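Local structure of 2-c-methyl-d-erythritol 4-phosphate cytidylyltransferase (Streptococcus pneumoniae, 2VSH) at residues H134-T139 with Q172-K177; T120-Q125 with K212-N217. The protein transfers the cytidylyl group of CTP to D-ribitol 5-phosphate, making the CDP-activated ribitol used for teichoic acid precursors. All blocks are in the same frame, centred on the assembly; numbering follows the deposited sequence.

Interaction 1 of 2, residues H134-T139 with Q172-K177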
ATOM      1  N   HIS A 134     -15.625  22.940  -4.360  1.00 28.14           N
ATOM      2  CA  HIS A 134     -14.626  22.754  -3.315  1.00 26.89           C
ATOM      3  C   HIS A 134     -13.314  23.442  -3.663  1.00 25.67           C
ATOM      4  O   HIS A 134     -13.141  23.920  -4.784  1.00 25.18           O
ATOM      5  CB  HIS A 134     -14.454  21.270  -3.002  1.00 26.30           C
ATOM      6  CG  HIS A 134     -15.745  20.576  -2.683  1.00 27.07           C
ATOM      7  ND1 HIS A 134     -16.407  20.745  -1.484  1.00 31.12           N
ATOM      8  CD2 HIS A 134     -16.516  19.744  -3.420  1.00 27.41           C
ATOM      9  CE1 HIS A 134     -17.517  20.023  -1.486  1.00 31.67           C
ATOM     10  NE2 HIS A 134     -17.602  19.401  -2.649  1.00 29.82           N
ATOM     11  N   ASP A 135     -12.410  23.536  -2.694  1.00 24.71           N
ATOM     12  CA  ASP A 135     -11.121  24.190  -2.931  1.00 23.28           C
ATOM     13  C   ASP A 135     -10.224  23.288  -3.770  1.00 21.55           C
ATOM     14  O   ASP A 135      -9.525  23.762  -4.683  1.00 20.38           O
ATOM     15  CB  ASP A 135     -10.457  24.560  -1.610  1.00 24.15           C
ATOM     16  CG  ASP A 135     -11.221  25.640  -0.875  1.00 25.68           C
ATOM     17  OD1 ASP A 135     -11.595  26.629  -1.522  1.00 26.49           O
ATOM     18  OD2 ASP A 135     -11.438  25.505   0.333  1.00 25.92           O
ATOM     19  N   ALA A 136     -10.277  21.992  -3.475  1.00 20.34           N
ATOM     20  CA  ALA A 136      -9.489  21.018  -4.224  1.00 19.37           C
ATOM     21  C   ALA A 136     -10.150  19.641  -4.178  1.00 19.62           C
ATOM     22  O   ALA A 136     -11.131  19.443  -3.464  1.00 19.95           O
ATOM     23  CB  ALA A 136      -8.048  20.957  -3.692  1.00 19.08           C
ATOM     24  N   VAL A 137      -9.623  18.706  -4.964  1.00 18.99           N
ATOM     25  CA  VAL A 137     -10.153  17.344  -5.019  1.00 19.78           C
ATOM     26  C   VAL A 137      -8.977  16.383  -4.993  1.00 20.00           C
ATOM     27  O   VAL A 137      -7.985  16.601  -5.666  1.00 19.61           O
ATOM     28  CB  VAL A 137     -10.970  17.091  -6.333  1.00 19.47           C
ATOM     29  CG1 VAL A 137     -11.675  15.713  -6.283  1.00 19.83           C
ATOM     30  CG2 VAL A 137     -11.979  18.191  -6.567  1.00 19.74           C
ATOM     31  N   ASP A 138      -9.094  15.328  -4.200  1.00 20.77           N
ATOM     32  CA  ASP A 138      -8.073  14.308  -4.149  1.00 19.93           C
ATOM     33  C   ASP A 138      -8.768  13.010  -4.500  1.00 19.88           C
ATOM     34  O   ASP A 138      -9.788  12.664  -3.898  1.00 20.71           O
ATOM     35  CB  ASP A 138      -7.517  14.228  -2.724  1.00 20.82           C
ATOM     36  CG  ASP A 138      -6.175  13.548  -2.640  1.00 21.79           C
ATOM     37  OD1 ASP A 138      -5.650  13.085  -3.671  1.00 22.91           O
ATOM     38  OD2 ASP A 138      -5.633  13.480  -1.507  1.00 24.79           O
ATOM     39  N   THR A 139      -8.216  12.283  -5.466  1.00 19.64           N
ATOM     40  CA  THR A 139      -8.772  10.989  -5.850  1.00 19.02           C
ATOM     41  C   THR A 139      -8.216   9.909  -4.947  1.00 19.96           C
ATOM     42  O   THR A 139      -6.994   9.689  -4.880  1.00 20.02           O
ATOM     43  CB  THR A 139      -8.519  10.659  -7.325  1.00 17.90           C
ATOM     44  OG1 THR A 139      -8.852  11.784  -8.136  1.00 17.09           O
ATOM     45  CG2 THR A 139      -9.391   9.521  -7.768  1.00 18.36           C
ATOM     46  N   GLN A 172      -5.434  15.029  -8.721  1.00 17.97           N
ATOM     47  CA  GLN A 172      -5.605  16.036  -7.700  1.00 18.58           C
ATOM     48  C   GLN A 172      -5.909  17.325  -8.454  1.00 18.47           C
ATOM     49  O   GLN A 172      -5.144  17.742  -9.333  1.00 17.41           O
ATOM     50  CB  GLN A 172      -4.342  16.162  -6.847  1.00 18.28           C
ATOM     51  CG  GLN A 172      -3.963  14.867  -6.161  1.00 18.47           C
ATOM     52  CD  GLN A 172      -2.750  14.970  -5.238  1.00 19.37           C
ATOM     53  OE1 GLN A 172      -2.724  14.346  -4.182  1.00 21.73           O
ATOM     54  NE2 GLN A 172      -1.743  15.739  -5.639  1.00 19.64           N
ATOM     55  N   THR A 173      -7.040  17.939  -8.120  1.00 19.25           N
ATOM     56  CA  THR A 173      -7.630  18.985  -8.953  1.00 19.72           C
ATOM     57  C   THR A 173      -7.907  20.256  -8.145  1.00 20.30           C
ATOM     58  O   THR A 173      -8.391  20.201  -7.015  1.00 19.69           O
ATOM     59  CB  THR A 173      -8.931  18.456  -9.629  1.00 20.58           C
ATOM     60  OG1 THR A 173      -8.597  17.303 -10.414  1.00 20.45           O
ATOM     61  CG2 THR A 173      -9.589  19.515 -10.526  1.00 20.37           C
ATOM     62  N   PHE A 174      -7.580  21.404  -8.734  1.00 20.63           N
ATOM     63  CA  PHE A 174      -7.677  22.670  -8.030  1.00 21.42           C
ATOM     64  C   PHE A 174      -7.507  23.856  -8.982  1.00 21.76           C
ATOM     65  O   PHE A 174      -7.024  23.700 -10.096  1.00 20.78           O
ATOM     66  CB  PHE A 174      -6.635  22.720  -6.877  1.00 21.20           C
ATOM     67  CG  PHE A 174      -5.289  22.152  -7.237  1.00 20.15           C
ATOM     68  CD1 PHE A 174      -4.434  22.833  -8.096  1.00 21.07           C
ATOM     69  CD2 PHE A 174      -4.871  20.932  -6.714  1.00 19.58           C
ATOM     70  CE1 PHE A 174      -3.193  22.291  -8.437  1.00 20.36           C
ATOM     71  CE2 PHE A 174      -3.637  20.397  -7.044  1.00 18.47           C
ATOM     72  CZ  PHE A 174      -2.799  21.077  -7.912  1.00 19.34           C
ATOM     73  N   ARG A 175      -7.894  25.043  -8.524  1.00 22.10           N
ATOM     74  CA  ARG A 175      -7.697  26.272  -9.300  1.00 22.68           C
ATOM     75  C   ARG A 175      -6.212  26.567  -9.351  1.00 22.87           C
ATOM     76  O   ARG A 175      -5.515  26.458  -8.338  1.00 22.87           O
ATOM     77  CB  ARG A 175      -8.481  27.431  -8.683  1.00 23.15           C
ATOM     78  CG  ARG A 175      -9.987  27.326  -8.924  1.00 22.22           C
ATOM     79  CD  ARG A 175     -10.835  28.045  -7.879  1.00 24.86           C
ATOM     80  NE  ARG A 175     -12.210  27.566  -8.019  1.00 27.09           N
ATOM     81  CZ  ARG A 175     -12.727  26.500  -7.401  1.00 27.84           C
ATOM     82  NH1 ARG A 175     -12.020  25.780  -6.541  1.00 26.84           N
ATOM     83  NH2 ARG A 175     -13.975  26.152  -7.650  1.00 29.87           N
ATOM     84  N   CYS A 176      -5.719  26.872 -10.549  1.00 23.10           N
ATOM     85  CA  CYS A 176      -4.299  27.151 -10.774  1.00 22.02           C
ATOM     86  C   CYS A 176      -3.793  28.266  -9.864  1.00 22.86           C
ATOM     87  O   CYS A 176      -2.752  28.111  -9.249  1.00 22.59           O
ATOM     88  CB  CYS A 176      -4.072  27.566 -12.227  1.00 21.99           C
ATOM     89  SG  CYS A 176      -4.458  26.290 -13.457  1.00 22.52           S
ATOM     90  N   LYS A 177      -4.535  29.380  -9.797  1.00 23.85           N
ATOM     91  CA  LYS A 177      -4.174  30.536  -8.958  1.00 25.39           C
ATOM     92  C   LYS A 177      -4.094  30.139  -7.491  1.00 25.16           C
ATOM     93  O   LYS A 177      -3.145  30.540  -6.793  1.00 25.64           O
ATOM     94  CB  LYS A 177      -5.172  31.692  -9.140  1.00 26.84           C
ATOM     95  CG  LYS A 177      -4.745  33.037  -8.523  1.00 29.39           C
ATOM     96  CD  LYS A 177      -5.894  34.058  -8.562  1.00 30.04           C
ATOM     97  CE  LYS A 177      -5.526  35.433  -7.944  1.00 34.43           C
ATOM     98  NZ  LYS A 177      -5.152  35.411  -6.492  1.00 34.54           N
TER
HETATM   99  O   HOH W   1      -9.113  25.746  -6.021  1.00 13.24           O
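V137 and T173 face each other as an antiparallel hydrogen-bonded pair: V137 N donates to T173 O at 2.8 Å and T173 N returns to V137 O at 3.0 Å. Their side chains lie on the same face of the sheet, V137 CB against T173 CB at 4.1 Å, beneath helix 121-133. Both are beta-branched and suit an extended strand. T173 also holds OG1 beside its own backbone N (chi1 -59°), and N127 of that helix bonds this hydroxyl, so a polar atom in a buried place is provided for.

On the other face A136 CB meets F174 CB at 3.9 Å and sits at the edge of the phenyl ring. Alanine is small enough to fit against the ring's rim, while the ring itself meets F201 and F179. Farther along, D138 and Q172 run alongside each other in the same direction; D138 also packs on I156 of the second subunit, and Q172 comes near R86, a residue of the CTP site.

Where the strands run out, R175 takes over. Stretched out as far as NE, the side chain brings NH1 to H134 O at 2.8 Å, nearly straight at 160° and lying in the carbonyl plane. A water accepts from both R175 N and NH1. The second shell fixes the guanidinium further: E106 forms a salt bridge with NE, and A131 O takes a weak bond from NH2. The strand pair is thus fastened by backbone bonds inside the sheet and by a charged group at its margin, where the arginine probably also offsets the negative end of helix 121-133.

Interaction 2 of 2, residues T120-Q125 with K212-N217; sequences TLRMIQ and KGEYSN
R122 turns its guanidinium edge-on to the loop that follows strand 208-212, gripping K212 O with two nitrogens in the plane of the group. NH1 reaches this oxygen at 2.9 Å and NH2 at 3.1 Å, but NH2 arrives from well above the carbonyl plane, whereas NH1 is tilted from it only modestly. Bends at chi2 (-83°) and chi3 (-60°) fold the arginine over toward the loop. The same NH2 forms a salt bridge with E214 OE2 at 3.1 Å; the glutamate comes across the arginine, its carboxylate nearly perpendicular to the guanidinium, and NH2 meets OE2 from out of the carboxylate plane.

Opposite faces of the guanidinium are covered by methylenes: M123 CG lies 3.5 Å above one, offset toward its rim, and K212 CE lies over the other. The lysine then bends its ammonium to E214 OE1 in a weak salt bridge, and the carboxylate is shared by two cations. D126, one turn along the helix, forms a salt bridge with R122 NH1, steadying it.

In the GT-A-like fold of this family, the contact ties the first turn of helix 121-133 to the loop leaving an outermost strand of the main sheet. T120 is the N-cap, its OG1 accepting from M123 N at 3.3 Å, and a water links that hydroxyl to E214 OE2.

M123 runs out in an extended chain, flexible and apolar enough to fill the buried side, with CG 3.9 Å from K212 O. Beyond it N217 closes the type I turn from E214, its ND2 bonding T170 O and Q169 OE1.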
ATOM      1  N   THR A 120      -9.747   6.898 -15.849  1.00 19.35           N
ATOM      2  CA  THR A 120     -10.910   6.816 -16.711  1.00 19.43           C
ATOM      3  C   THR A 120     -11.530   8.211 -16.852  1.00 19.41           C
ATOM      4  O   THR A 120     -11.264   9.104 -16.043  1.00 17.61           O
ATOM      5  CB  THR A 120     -11.965   5.859 -16.111  1.00 20.96           C
ATOM      6  OG1 THR A 120     -12.423   6.386 -14.859  1.00 20.35           O
ATOM      7  CG2 THR A 120     -11.400   4.425 -15.907  1.00 20.49           C
ATOM      8  N   LEU A 121     -12.358   8.396 -17.879  1.00 20.24           N
ATOM      9  CA  LEU A 121     -13.088   9.653 -18.062  1.00 20.74           C
ATOM     10  C   LEU A 121     -13.996   9.917 -16.863  1.00 21.04           C
ATOM     11  O   LEU A 121     -14.220  11.056 -16.479  1.00 20.41           O
ATOM     12  CB  LEU A 121     -13.924   9.608 -19.357  1.00 21.61           C
ATOM     13  CG  LEU A 121     -13.110   9.765 -20.652  1.00 22.00           C
ATOM     14  CD1 LEU A 121     -13.978   9.464 -21.879  1.00 22.78           C
ATOM     15  CD2 LEU A 121     -12.503  11.155 -20.743  1.00 22.26           C
ATOM     16  N   ARG A 122     -14.528   8.854 -16.276  1.00 21.52           N
ATOM     17  CA  ARG A 122     -15.414   9.019 -15.125  1.00 22.73           C
ATOM     18  C   ARG A 122     -14.661   9.730 -13.992  1.00 21.32           C
ATOM     19  O   ARG A 122     -15.189  10.643 -13.370  1.00 20.15           O
ATOM     20  CB  ARG A 122     -15.947   7.663 -14.675  1.00 23.28           C
ATOM     21  CG  ARG A 122     -17.173   7.710 -13.742  1.00 26.61           C
ATOM     22  CD  ARG A 122     -16.773   7.948 -12.290  1.00 29.21           C
ATOM     23  NE  ARG A 122     -15.887   6.904 -11.760  1.00 30.26           N
ATOM     24  CZ  ARG A 122     -15.033   7.083 -10.752  1.00 30.84           C
ATOM     25  NH1 ARG A 122     -14.930   8.271 -10.155  1.00 29.93           N
ATOM     26  NH2 ARG A 122     -14.264   6.077 -10.355  1.00 30.52           N
ATOM     27  N   MET A 123     -13.420   9.305 -13.741  1.00 21.00           N
ATOM     28  CA  MET A 123     -12.565   9.902 -12.712  1.00 21.47           C
ATOM     29  C   MET A 123     -12.236  11.361 -13.025  1.00 21.18           C
ATOM     30  O   MET A 123     -12.379  12.224 -12.155  1.00 22.75           O
ATOM     31  CB  MET A 123     -11.261   9.109 -12.582  1.00 20.78           C
ATOM     32  CG  MET A 123     -11.445   7.747 -11.914  1.00 21.57           C
ATOM     33  SD  MET A 123      -9.951   6.752 -12.066  1.00 24.93           S
ATOM     34  CE  MET A 123     -10.659   5.197 -11.730  1.00 25.09           C
ATOM     35  N   ILE A 124     -11.814  11.622 -14.266  1.00 20.20           N
ATOM     36  CA  ILE A 124     -11.542  12.981 -14.756  1.00 19.21           C
ATOM     37  C   ILE A 124     -12.773  13.864 -14.591  1.00 19.74           C
ATOM     38  O   ILE A 124     -12.676  14.974 -14.098  1.00 19.31           O
ATOM     39  CB  ILE A 124     -11.143  12.969 -16.238  1.00 19.01           C
ATOM     40  CG1 ILE A 124      -9.803  12.257 -16.405  1.00 18.70           C
ATOM     41  CG2 ILE A 124     -11.109  14.407 -16.826  1.00 17.54           C
ATOM     42  CD1 ILE A 124      -9.578  11.681 -17.789  1.00 21.83           C
ATOM     43  N   GLN A 125     -13.921  13.357 -15.029  1.00 20.92           N
ATOM     44  CA  GLN A 125     -15.158  14.101 -14.955  1.00 21.66           C
ATOM     45  C   GLN A 125     -15.613  14.387 -13.515  1.00 21.86           C
ATOM     46  O   GLN A 125     -16.045  15.491 -13.220  1.00 21.84           O
ATOM     47  CB  GLN A 125     -16.241  13.401 -15.782  1.00 23.39           C
ATOM     48  CG  GLN A 125     -16.029  13.619 -17.290  1.00 22.75           C
ATOM     49  CD  GLN A 125     -16.941  12.782 -18.156  1.00 23.53           C
ATOM     50  OE1 GLN A 125     -17.846  12.100 -17.667  1.00 21.31           O
ATOM     51  NE2 GLN A 125     -16.688  12.809 -19.465  1.00 24.68           N
ATOM     52  N   LYS A 212     -13.755   9.469  -6.036  1.00 26.14           N
ATOM     53  CA  LYS A 212     -13.642   8.023  -6.027  1.00 27.56           C
ATOM     54  C   LYS A 212     -12.618   7.612  -7.066  1.00 26.72           C
ATOM     55  O   LYS A 212     -12.781   7.877  -8.259  1.00 26.82           O
ATOM     56  CB  LYS A 212     -15.030   7.396  -6.289  1.00 28.57           C
ATOM     57  CG  LYS A 212     -15.066   5.886  -6.517  1.00 31.81           C
ATOM     58  CD  LYS A 212     -16.517   5.405  -6.740  1.00 33.54           C
ATOM     59  CE  LYS A 212     -16.625   4.260  -7.769  1.00 39.13           C
ATOM     60  NZ  LYS A 212     -15.798   3.073  -7.409  1.00 39.21           N
ATOM     61  N   GLY A 213     -11.539   7.001  -6.591  1.00 26.40           N
ATOM     62  CA  GLY A 213     -10.529   6.409  -7.454  1.00 26.22           C
ATOM     63  C   GLY A 213     -10.961   5.028  -7.884  1.00 27.49           C
ATOM     64  O   GLY A 213     -12.152   4.724  -7.907  1.00 28.54           O
ATOM     65  N   GLU A 214      -9.993   4.192  -8.244  1.00 27.87           N
ATOM     66  CA  GLU A 214     -10.258   2.807  -8.604  1.00 29.34           C
ATOM     67  C   GLU A 214      -9.049   1.989  -8.197  1.00 28.60           C
ATOM     68  O   GLU A 214      -7.916   2.474  -8.277  1.00 26.91           O
ATOM     69  CB  GLU A 214     -10.472   2.696 -10.116  1.00 29.92           C
ATOM     70  CG  GLU A 214     -11.520   1.708 -10.538  1.00 35.87           C
ATOM     71  CD  GLU A 214     -12.927   2.174 -10.237  1.00 39.35           C
ATOM     72  OE1 GLU A 214     -13.562   1.558  -9.364  1.00 42.16           O
ATOM     73  OE2 GLU A 214     -13.397   3.151 -10.861  1.00 41.87           O
ATOM     74  N   TYR A 215      -9.274   0.753  -7.756  1.00 29.14           N
ATOM     75  CA  TYR A 215      -8.151  -0.109  -7.398  1.00 29.51           C
ATOM     76  C   TYR A 215      -7.253  -0.387  -8.603  1.00 28.49           C
ATOM     77  O   TYR A 215      -6.041  -0.554  -8.465  1.00 28.56           O
ATOM     78  CB  TYR A 215      -8.641  -1.382  -6.690  1.00 31.57           C
ATOM     79  CG  TYR A 215      -9.133  -1.030  -5.309  1.00 33.09           C
ATOM     80  CD1 TYR A 215     -10.486  -1.078  -4.988  1.00 34.67           C
ATOM     81  CD2 TYR A 215      -8.242  -0.565  -4.342  1.00 33.65           C
ATOM     82  CE1 TYR A 215     -10.938  -0.709  -3.710  1.00 35.38           C
ATOM     83  CE2 TYR A 215      -8.681  -0.194  -3.073  1.00 35.04           C
ATOM     84  CZ  TYR A 215     -10.016  -0.268  -2.764  1.00 34.89           C
ATOM     85  OH  TYR A 215     -10.422   0.111  -1.500  1.00 35.92           O
ATOM     86  N   SER A 216      -7.861  -0.376  -9.783  1.00 28.07           N
ATOM     87  CA  SER A 216      -7.160  -0.533 -11.055  1.00 28.47           C
ATOM     88  C   SER A 216      -6.371   0.728 -11.462  1.00 26.88           C
ATOM     89  O   SER A 216      -5.539   0.654 -12.355  1.00 26.64           O
ATOM     90  CB  SER A 216      -8.169  -0.882 -12.160  1.00 29.06           C
ATOM     91  OG  SER A 216      -9.066   0.210 -12.336  1.00 29.35           O
ATOM     92  N   ASN A 217      -6.623   1.870 -10.816  1.00 25.53           N
ATOM     93  CA  ASN A 217      -5.834   3.103 -11.080  1.00 24.85           C
ATOM     94  C   ASN A 217      -4.383   2.966 -10.555  1.00 24.86           C
ATOM     95  O   ASN A 217      -3.870   3.827  -9.827  1.00 24.22           O
ATOM     96  CB  ASN A 217      -6.553   4.334 -10.518  1.00 23.41           C
ATOM     97  CG  ASN A 217      -5.908   5.673 -10.923  1.00 23.81           C
ATOM     98  OD1 ASN A 217      -5.213   5.788 -11.932  1.00 20.93           O
ATOM     99  ND2 ASN A 217      -6.193   6.703 -10.137  1.00 24.02           N
TER
HETATM  100  O   HOH W   2     -13.899   4.711 -13.471  1.00 14.11           O

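Interaction 1 is mostly buried in the main sheet, whereas interaction 2 runs from a buried methionine out to charged groups at the surface. Helix 121-133 serves both: its first turn meets residues 212-217, and its later turns cover V137 and T173 before the chain enters strand 136-142. The two contacts touch directly, T139 CG2 lying 3.3 Å from G213 CA, a close fit beside glycine. Paired backbone amides carry 134-139 with 172-177, side chains packing on both faces and polar groups at the ends; a salt-bridge network dominates 120-125 with 212-217. In each, an arginine binds a main-chain carbonyl, past the paired strands in one and at the end of strand 208-212 in the other.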